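1-pyrroline-5-carboxylate dehydrogenase (Thermus thermophilus, PDB 1UZB) probably catalyses the NAD-dependent oxidation of glutamate semialdehyde, the open-chain form of 1-pyrroline-5-carboxylate, to glutamate in proline breakdown. Local coordinates at residues 9-14 / 131-136; 140-145 / 189-194; 4-9 / 478-483. All coordinates share one frame; numbering follows the deposited sequence.

Contact 1: 9-14 / 131-136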
loop_
_atom_site.group_PDB
_atom_site.type_symbol
_atom_site.label_atom_id
_atom_site.label_comp_id
_atom_site.label_asym_id
_atom_site.label_seq_id
_atom_site.Cartn_x
_atom_site.Cartn_y
_atom_site.Cartn_z
ATOM N N GLU A 9 -9.843 25.874 -4.085
ATOM C CA GLU A 9 -10.341 27.090 -3.451
ATOM C C GLU A 9 -11.679 27.435 -4.098
ATOM O O GLU A 9 -11.770 27.546 -5.314
ATOM C CB GLU A 9 -9.344 28.229 -3.678
ATOM C CG GLU A 9 -9.729 29.585 -3.094
ATOM C CD GLU A 9 -9.643 29.637 -1.582
ATOM O OE1 GLU A 9 -8.865 28.855 -0.997
ATOM O OE2 GLU A 9 -10.341 30.478 -0.977
ATOM N N PRO A 10 -12.741 27.594 -3.292
ATOM C CA PRO A 10 -14.055 27.924 -3.851
ATOM C C PRO A 10 -14.046 29.222 -4.653
ATOM O O PRO A 10 -13.423 30.201 -4.251
ATOM C CB PRO A 10 -14.936 28.026 -2.611
ATOM C CG PRO A 10 -14.323 27.021 -1.690
ATOM C CD PRO A 10 -12.844 27.305 -1.851
ATOM N N ILE A 11 -14.734 29.218 -5.790
ATOM C CA ILE A 11 -14.826 30.399 -6.641
ATOM C C ILE A 11 -16.040 31.205 -6.193
ATOM O O ILE A 11 -17.168 30.711 -6.224
ATOM C CB ILE A 11 -14.989 30.002 -8.125
ATOM C CG1 ILE A 11 -13.770 29.192 -8.577
ATOM C CG2 ILE A 11 -15.141 31.249 -8.991
ATOM C CD1 ILE A 11 -13.870 28.651 -9.990
ATOM N N GLU A 12 -15.801 32.441 -5.771
ATOM C CA GLU A 12 -16.868 33.314 -5.298
ATOM C C GLU A 12 -17.832 33.709 -6.414
ATOM O O GLU A 12 -17.410 34.086 -7.507
ATOM C CB GLU A 12 -16.260 34.565 -4.659
ATOM C CG GLU A 12 -17.277 35.539 -4.090
ATOM C CD GLU A 12 -18.184 34.903 -3.052
ATOM O OE1 GLU A 12 -17.671 34.429 -2.013
ATOM O OE2 GLU A 12 -19.410 34.879 -3.278
ATOM N N THR A 13 -19.128 33.623 -6.122
ATOM C CA THR A 13 -20.173 33.969 -7.082
ATOM C C THR A 13 -20.780 35.338 -6.766
ATOM O O THR A 13 -21.493 35.917 -7.587
ATOM C CB THR A 13 -21.300 32.922 -7.064
ATOM O OG1 THR A 13 -21.863 32.858 -5.748
ATOM C CG2 THR A 13 -20.760 31.550 -7.446
ATOM N N PHE A 14 -20.498 35.841 -5.568
ATOM C CA PHE A 14 -20.995 37.141 -5.119
ATOM C C PHE A 14 -22.517 37.219 -5.080
ATOM O O PHE A 14 -23.110 38.219 -5.488
ATOM C CB PHE A 14 -20.446 38.259 -6.012
ATOM C CG PHE A 14 -18.950 38.261 -6.119
ATOM C CD1 PHE A 14 -18.313 37.610 -7.173
ATOM C CD2 PHE A 14 -18.175 38.876 -5.143
ATOM C CE1 PHE A 14 -16.921 37.572 -7.249
ATOM C CE2 PHE A 14 -16.786 38.842 -5.210
ATOM C CZ PHE A 14 -16.157 38.189 -6.264
ATOM N N ALA A 131 -12.611 37.134 -12.396
ATOM C CA ALA A 131 -11.518 37.563 -11.533
ATOM C C ALA A 131 -11.363 36.606 -10.347
ATOM O O ALA A 131 -10.250 36.215 -10.001
ATOM C CB ALA A 131 -11.768 38.986 -11.033
ATOM N N SER A 132 -12.478 36.222 -9.732
ATOM C CA SER A 132 -12.418 35.316 -8.590
ATOM C C SER A 132 -11.851 33.954 -8.991
ATOM O O SER A 132 -11.065 33.360 -8.251
ATOM C CB SER A 132 -13.805 35.146 -7.971
ATOM O OG SER A 132 -13.752 34.328 -6.819
ATOM N N ALA A 133 -12.240 33.457 -10.161
ATOM C CA ALA A 133 -11.740 32.165 -10.622
ATOM C C ALA A 133 -10.229 32.206 -10.832
ATOM O O ALA A 133 -9.528 31.239 -10.542
ATOM C CB ALA A 133 -12.438 31.766 -11.922
ATOM N N ASP A 134 -9.739 33.336 -11.332
ATOM C CA ASP A 134 -8.318 33.540 -11.605
ATOM C C ASP A 134 -7.522 33.444 -10.299
ATOM O O ASP A 134 -6.588 32.649 -10.184
ATOM C CB ASP A 134 -8.134 34.920 -12.260
ATOM C CG ASP A 134 -6.741 35.141 -12.831
ATOM O OD1 ASP A 134 -5.747 34.793 -12.165
ATOM O OD2 ASP A 134 -6.647 35.700 -13.947
ATOM N N VAL A 135 -7.899 34.242 -9.307
ATOM C CA VAL A 135 -7.194 34.225 -8.030
ATOM C C VAL A 135 -7.316 32.867 -7.333
ATOM O O VAL A 135 -6.352 32.386 -6.723
ATOM C CB VAL A 135 -7.713 35.343 -7.103
ATOM C CG1 VAL A 135 -6.994 35.287 -5.764
ATOM C CG2 VAL A 135 -7.482 36.705 -7.762
ATOM N N ALA A 136 -8.490 32.247 -7.422
ATOM C CA ALA A 136 -8.699 30.940 -6.807
ATOM C C ALA A 136 -7.739 29.915 -7.411
ATOM O O ALA A 136 -7.189 29.075 -6.699
ATOM C CB ALA A 136 -10.142 30.496 -7.004
#
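In the conformer of S132 described, one of two modelled, a chi1 of -177° sets OG opposite its own backbone N and leans it out toward E12, while a chi1 of -61° on I11 lays CG2 and the CG1-CD1 arm along A133. An extended N-terminal arm thus runs beside helix 128-149 of this aldehyde dehydrogenase, and small residues on the helix let the backbone come near. A136 is buried under E9, its CB 3.8 Å from E9 O, and A133 CB meets I11 CD1 at 3.9 Å. E12 N donates to S132 OG over 3.0 Å, though at a bent 137°; this bond, and a further one from OG to E117, hold for that conformer. E12 O, buried nearby, has no polar partner in the model. The acidic end of E9 turns off the helix segment to form salt bridges with K113 and R110. The ring of F14 touches S132 CB through CE1 (4.0 Å) and carries E12 CG over its centre, 3.4 Å above the plane. The E12 carboxylate curls back to its own backbone, where the anti lone pair of E12 OE2 accepts a bond from F14 N at 2.7 Å.

Contact 2: 140-145 / 189-194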
loop_
_atom_site.group_PDB
_atom_site.type_symbol
_atom_site.label_atom_id
_atom_site.label_comp_id
_atom_site.label_asym_id
_atom_site.label_seq_id
_atom_site.Cartn_x
_atom_site.Cartn_y
_atom_site.Cartn_z
ATOM N N ASP A 140 -4.775 27.704 -5.752
ATOM C CA ASP A 140 -4.735 26.264 -6.006
ATOM C C ASP A 140 -3.349 25.800 -6.452
ATOM O O ASP A 140 -2.865 24.768 -5.989
ATOM C CB ASP A 140 -5.754 25.851 -7.078
ATOM C CG ASP A 140 -7.186 25.850 -6.571
ATOM O OD1 ASP A 140 -7.401 25.962 -5.345
ATOM O OD2 ASP A 140 -8.105 25.721 -7.412
ATOM N N PHE A 141 -2.715 26.540 -7.359
ATOM C CA PHE A 141 -1.384 26.153 -7.825
ATOM C C PHE A 141 -0.400 26.076 -6.660
ATOM O O PHE A 141 0.378 25.127 -6.556
ATOM C CB PHE A 141 -0.849 27.149 -8.862
ATOM C CG PHE A 141 -1.345 26.912 -10.261
ATOM C CD1 PHE A 141 -1.826 27.973 -11.018
ATOM C CD2 PHE A 141 -1.298 25.645 -10.839
ATOM C CE1 PHE A 141 -2.254 27.784 -12.332
ATOM C CE2 PHE A 141 -1.722 25.445 -12.153
ATOM C CZ PHE A 141 -2.201 26.517 -12.900
ATOM N N ILE A 142 -0.430 27.075 -5.784
ATOM C CA ILE A 142 0.480 27.094 -4.647
ATOM C C ILE A 142 0.223 25.910 -3.716
ATOM O O ILE A 142 1.154 25.198 -3.337
ATOM C CB ILE A 142 0.346 28.407 -3.849
ATOM C CG1 ILE A 142 0.627 29.608 -4.759
ATOM C CG2 ILE A 142 1.325 28.403 -2.688
ATOM C CD1 ILE A 142 0.318 30.947 -4.110
ATOM N N GLU A 143 -1.040 25.698 -3.358
ATOM C CA GLU A 143 -1.413 24.602 -2.467
ATOM C C GLU A 143 -1.091 23.238 -3.076
ATOM O O GLU A 143 -0.588 22.343 -2.392
ATOM C CB GLU A 143 -2.912 24.664 -2.150
ATOM C CG GLU A 143 -3.367 25.872 -1.343
ATOM C CD GLU A 143 -3.045 25.760 0.138
ATOM O OE1 GLU A 143 -2.660 24.666 0.592
ATOM O OE2 GLU A 143 -3.191 26.772 0.855
ATOM N N TYR A 144 -1.376 23.088 -4.366
ATOM C CA TYR A 144 -1.133 21.830 -5.056
ATOM C C TYR A 144 0.355 21.529 -5.202
ATOM O O TYR A 144 0.812 20.454 -4.813
ATOM C CB TYR A 144 -1.792 21.845 -6.440
ATOM C CG TYR A 144 -1.744 20.504 -7.138
ATOM C CD1 TYR A 144 -2.738 19.544 -6.928
ATOM C CD2 TYR A 144 -0.679 20.177 -7.973
ATOM C CE1 TYR A 144 -2.665 18.289 -7.539
ATOM C CE2 TYR A 144 -0.597 18.933 -8.581
ATOM C CZ TYR A 144 -1.589 17.996 -8.362
ATOM O OH TYR A 144 -1.498 16.767 -8.973
ATOM N N TYR A 145 1.112 22.471 -5.756
ATOM C CA TYR A 145 2.544 22.256 -5.944
ATOM C C TYR A 145 3.300 22.078 -4.624
ATOM O O TYR A 145 4.289 21.349 -4.575
ATOM C CB TYR A 145 3.145 23.395 -6.778
ATOM C CG TYR A 145 2.655 23.438 -8.217
ATOM C CD1 TYR A 145 2.576 24.646 -8.906
ATOM C CD2 TYR A 145 2.265 22.272 -8.886
ATOM C CE1 TYR A 145 2.118 24.703 -10.221
ATOM C CE2 TYR A 145 1.800 22.314 -10.208
ATOM C CZ TYR A 145 1.728 23.532 -10.865
ATOM O OH TYR A 145 1.239 23.595 -12.152
ATOM N N ILE A 189 -1.785 31.894 -13.818
ATOM C CA ILE A 189 -0.678 31.308 -14.571
ATOM C C ILE A 189 0.669 31.920 -14.185
ATOM O O ILE A 189 1.680 31.226 -14.124
ATOM C CB ILE A 189 -0.948 31.413 -16.082
ATOM C CG1 ILE A 189 -2.175 30.559 -16.421
ATOM C CG2 ILE A 189 0.259 30.931 -16.882
ATOM C CD1 ILE A 189 -2.584 30.603 -17.874
ATOM N N PHE A 190 0.671 33.218 -13.909
ATOM C CA PHE A 190 1.874 33.916 -13.470
ATOM C C PHE A 190 2.390 33.188 -12.221
ATOM O O PHE A 190 3.559 32.819 -12.133
ATOM C CB PHE A 190 1.502 35.365 -13.134
ATOM C CG PHE A 190 2.649 36.210 -12.654
ATOM C CD1 PHE A 190 3.592 36.703 -13.548
ATOM C CD2 PHE A 190 2.756 36.552 -11.311
ATOM C CE1 PHE A 190 4.625 37.534 -13.109
ATOM C CE2 PHE A 190 3.784 37.382 -10.860
ATOM C CZ PHE A 190 4.720 37.874 -11.762
ATOM N N THR A 191 1.497 32.955 -11.265
ATOM C CA THR A 191 1.859 32.282 -10.023
ATOM C C THR A 191 2.281 30.826 -10.223
ATOM O O THR A 191 3.329 30.402 -9.726
ATOM C CB THR A 191 0.688 32.319 -9.030
ATOM O OG1 THR A 191 0.405 33.679 -8.680
ATOM C CG2 THR A 191 1.030 31.545 -7.770
ATOM N N GLY A 192 1.471 30.060 -10.949
ATOM C CA GLY A 192 1.788 28.662 -11.176
ATOM C C GLY A 192 3.122 28.420 -11.855
ATOM O O GLY A 192 3.895 27.543 -11.454
ATOM N N MET A 193 3.396 29.202 -12.892
ATOM C CA MET A 193 4.633 29.066 -13.652
ATOM C C MET A 193 5.881 29.368 -12.833
ATOM O O MET A 193 6.971 28.884 -13.145
ATOM C CB MET A 193 4.604 29.986 -14.870
ATOM C CG MET A 193 3.520 29.661 -15.873
ATOM S SD MET A 193 3.581 30.800 -17.263
ATOM C CE MET A 193 4.850 30.016 -18.165
ATOM N N ILE A 194 5.713 30.173 -11.787
ATOM C CA ILE A 194 6.812 30.553 -10.906
ATOM C C ILE A 194 6.988 29.584 -9.737
ATOM O O ILE A 194 8.077 29.050 -9.521
ATOM C CB ILE A 194 6.582 31.962 -10.300
ATOM C CG1 ILE A 194 6.613 33.025 -11.399
ATOM C CG2 ILE A 194 7.631 32.255 -9.231
ATOM C CD1 ILE A 194 6.222 34.403 -10.913
#
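F141 and G192 mark the closest backbone approach of two buried helices, with their CA atoms 5.3 Å apart. The segments run nearly the same way, at 20°, and their axes come within 9.0 Å. The tight part lies here: F141 CD1 rests 3.7 Å from G192 CA, and CB and CG of the same phenylalanine sit almost as near. Glycine suits this place because the ring packs close against its backbone, where a CB would clash with F141 CD1. One turn further along helix 128-149, the ring of Y145 reaches the same residue, its CE1 3.6 Å from G192 O. Both aromatic side chains therefore pack against the single glycine, while the Y145 hydroxyl continues past it to bond to G498 N.

Next to the glycine, T191 meets I142. With chi1 at -63°, the threonine turns OG1 back to bond to the carbonyl of V187, just before the helix begins, and presents CG2 to the isoleucine. The two side chains cross at about a right angle, and T191 CG2 comes 3.6 Å from I142 CG1. A beta-branched residue fits well, since one branch answers a backbone carbonyl and the other packs.

Toward the start of helix 188-199 the fit slackens: F141 CE1 is 4.4 Å from I189 N, and the side chain of I189, which is partly exposed, points away. No hydrogen bond crosses between the segments, which meet by van der Waals packing. At G192, helix 128-149 packs against helix 188-199, which itself links the parallel strands 165-180 and 203-207 as the helix of a beta-alpha-beta crossover in the Rossmann-like domain of aldehyde dehydrogenases.

Contact 3: 4-9 / 478-483; sequences EPFRNE and ALVGVQ
N8 and V480 make the closest backbone approach, 7.2 Å between their CA atoms, wide enough for a side chain to bridge. Residues 4-9 are extended and belong to no sheet, whereas 478-483 folds tightly on itself: V480 and G481 occupy the corners of a turn close to type II, closed by a weak bond from V482 N to L479 O at 3.1 Å. One residue further on, Q483 N adds a bond to the same L479 O at 3.0 Å. G481 has a positive phi of 84°, a conformation in which a CB would press on the preceding carbonyl, so glycine suits the corner. The loop is braced again by L479 N, whose bond to the side-chain oxygen Q483 OE1 is 2.8 Å long and nearly straight.

The turn follows strand 468-471, an outermost strand, within this chain, of the seven-stranded sheet in this aldehyde dehydrogenase fold, and it lies at a subunit interface: Q483 NE2 bonds to N167 of the second subunit, and F6 packs on V160 of that subunit.

N8, an asparagine, provides the polar bridge. Its ND2 donates to V480 O over 2.9 Å at 163°, reaching a lone pair in the carbonyl plane, with the acceptor only 11° out of the amide plane. N8 OD1 faces V482 CG2 at 3.6 Å. F6 directs its ring toward the turn and crosses V480 at about a right angle. Ring atom F6 CZ lies 4.1 Å from V480 CG1, and the ring also meets Y144 edge-to-face.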
loop_
_atom_site.group_PDB
_atom_site.type_symbol
_atom_site.label_atom_id
_atom_site.label_comp_id
_atom_site.label_asym_id
_atom_site.label_seq_id
_atom_site.Cartn_x
_atom_site.Cartn_y
_atom_site.Cartn_z
ATOM N N GLU A 4 -3.838 19.099 5.547
ATOM C CA GLU A 4 -5.053 18.462 5.062
ATOM C C GLU A 4 -4.945 18.160 3.575
ATOM O O GLU A 4 -4.183 18.805 2.852
ATOM C CB GLU A 4 -6.267 19.361 5.307
ATOM C CG GLU A 4 -6.774 19.339 6.736
ATOM C CD GLU A 4 -7.966 20.246 6.941
ATOM O OE1 GLU A 4 -8.662 20.083 7.965
ATOM O OE2 GLU A 4 -8.202 21.126 6.087
ATOM N N PRO A 5 -5.698 17.159 3.099
ATOM C CA PRO A 5 -5.655 16.816 1.679
ATOM C C PRO A 5 -6.025 18.044 0.853
ATOM O O PRO A 5 -6.823 18.879 1.283
ATOM C CB PRO A 5 -6.703 15.711 1.560
ATOM C CG PRO A 5 -6.633 15.041 2.891
ATOM C CD PRO A 5 -6.545 16.213 3.847
ATOM N N PHE A 6 -5.430 18.155 -0.326
ATOM C CA PHE A 6 -5.704 19.269 -1.219
ATOM C C PHE A 6 -7.180 19.366 -1.579
ATOM O O PHE A 6 -7.837 18.355 -1.830
ATOM C CB PHE A 6 -4.901 19.114 -2.512
ATOM C CG PHE A 6 -5.263 20.115 -3.570
ATOM C CD1 PHE A 6 -4.651 21.364 -3.610
ATOM C CD2 PHE A 6 -6.250 19.820 -4.510
ATOM C CE1 PHE A 6 -5.019 22.308 -4.569
ATOM C CE2 PHE A 6 -6.626 20.751 -5.472
ATOM C CZ PHE A 6 -6.011 21.998 -5.503
ATOM N N ARG A 7 -7.683 20.597 -1.597
ATOM C CA ARG A 7 -9.054 20.888 -1.991
ATOM C C ARG A 7 -8.973 22.177 -2.796
ATOM O O ARG A 7 -8.161 23.051 -2.485
ATOM C CB ARG A 7 -9.969 21.112 -0.780
ATOM C CG ARG A 7 -10.085 19.933 0.174
ATOM C CD ARG A 7 -11.421 19.956 0.912
ATOM N NE ARG A 7 -11.657 21.213 1.617
ATOM C CZ ARG A 7 -11.027 21.583 2.729
ATOM N NH1 ARG A 7 -10.116 20.791 3.274
ATOM N NH2 ARG A 7 -11.311 22.749 3.297
ATOM N N ASN A 8 -9.789 22.298 -3.836
ATOM C CA ASN A 8 -9.773 23.517 -4.636
ATOM C C ASN A 8 -10.402 24.685 -3.883
ATOM O O ASN A 8 -11.365 24.511 -3.134
ATOM C CB ASN A 8 -10.523 23.310 -5.955
ATOM C CG ASN A 8 -9.833 22.316 -6.868
ATOM O OD1 ASN A 8 -10.105 21.116 -6.820
ATOM N ND2 ASN A 8 -8.924 22.813 -7.697
ATOM N N GLU A 9 -9.843 25.874 -4.085
ATOM C CA GLU A 9 -10.341 27.090 -3.451
ATOM C C GLU A 9 -11.679 27.435 -4.098
ATOM O O GLU A 9 -11.770 27.546 -5.314
ATOM C CB GLU A 9 -9.344 28.229 -3.678
ATOM C CG GLU A 9 -9.729 29.585 -3.094
ATOM C CD GLU A 9 -9.643 29.637 -1.582
ATOM O OE1 GLU A 9 -8.865 28.855 -0.997
ATOM O OE2 GLU A 9 -10.341 30.478 -0.977
ATOM N N ALA A 478 -10.357 24.792 -16.430
ATOM C CA ALA A 478 -9.754 23.574 -15.903
ATOM C C ALA A 478 -9.310 23.833 -14.465
ATOM O O ALA A 478 -8.665 24.842 -14.176
ATOM C CB ALA A 478 -8.557 23.171 -16.753
ATOM N N LEU A 479 -9.658 22.921 -13.566
ATOM C CA LEU A 479 -9.293 23.062 -12.163
ATOM C C LEU A 479 -7.996 22.354 -11.825
ATOM O O LEU A 479 -7.773 21.216 -12.228
ATOM C CB LEU A 479 -10.410 22.516 -11.277
ATOM C CG LEU A 479 -11.735 23.281 -11.312
ATOM C CD1 LEU A 479 -12.789 22.515 -10.531
ATOM C CD2 LEU A 479 -11.543 24.672 -10.732
ATOM N N VAL A 480 -7.140 23.046 -11.082
ATOM C CA VAL A 480 -5.868 22.491 -10.648
ATOM C C VAL A 480 -6.125 21.162 -9.936
ATOM O O VAL A 480 -7.050 21.044 -9.125
ATOM C CB VAL A 480 -5.157 23.468 -9.683
ATOM C CG1 VAL A 480 -3.981 22.783 -8.998
ATOM C CG2 VAL A 480 -4.675 24.686 -10.457
ATOM N N GLY A 481 -5.320 20.156 -10.268
ATOM C CA GLY A 481 -5.454 18.849 -9.646
ATOM C C GLY A 481 -6.497 17.937 -10.267
ATOM O O GLY A 481 -6.268 16.736 -10.425
ATOM N N VAL A 482 -7.643 18.508 -10.627
ATOM C CA VAL A 482 -8.748 17.759 -11.220
ATOM C C VAL A 482 -8.523 17.481 -12.699
ATOM O O VAL A 482 -8.692 16.349 -13.166
ATOM C CB VAL A 482 -10.077 18.539 -11.085
ATOM C CG1 VAL A 482 -11.227 17.714 -11.637
ATOM C CG2 VAL A 482 -10.327 18.902 -9.626
ATOM N N GLN A 483 -8.137 18.524 -13.423
ATOM C CA GLN A 483 -7.906 18.434 -14.853
ATOM C C GLN A 483 -6.529 18.923 -15.290
ATOM O O GLN A 483 -6.351 20.107 -15.593
ATOM C CB GLN A 483 -8.985 19.228 -15.601
ATOM C CG GLN A 483 -10.380 18.625 -15.501
ATOM C CD GLN A 483 -11.389 19.533 -14.811
ATOM O OE1 GLN A 483 -11.129 20.712 -14.552
ATOM N NE2 GLN A 483 -12.558 18.982 -14.519
#

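Helix 128-149 joins all three contacts: 131-136 serves contact 1, 140-145 serves contact 2, and D140 reaches into the arm used by contacts 1 and 3. D140 OD1 takes E9 N at 2.7 Å and D140 OD2 takes N8 ND2 at 3.0 Å, both probable hydrogen bonds, so one carboxylate grips consecutive arm residues. Contact 3 also packs on contact 2 through V480, whose CG2 lies 3.5 Å from F141 CE2. The centres of contacts 1 and 2 are about 15 Å apart. Those of contacts 2 and 3 are about 11 Å apart. A bound (4R)-2-methylpentane-2,4-diol, probably from crystallisation, lies about 4 Å from the side chain of F6 in contact 3.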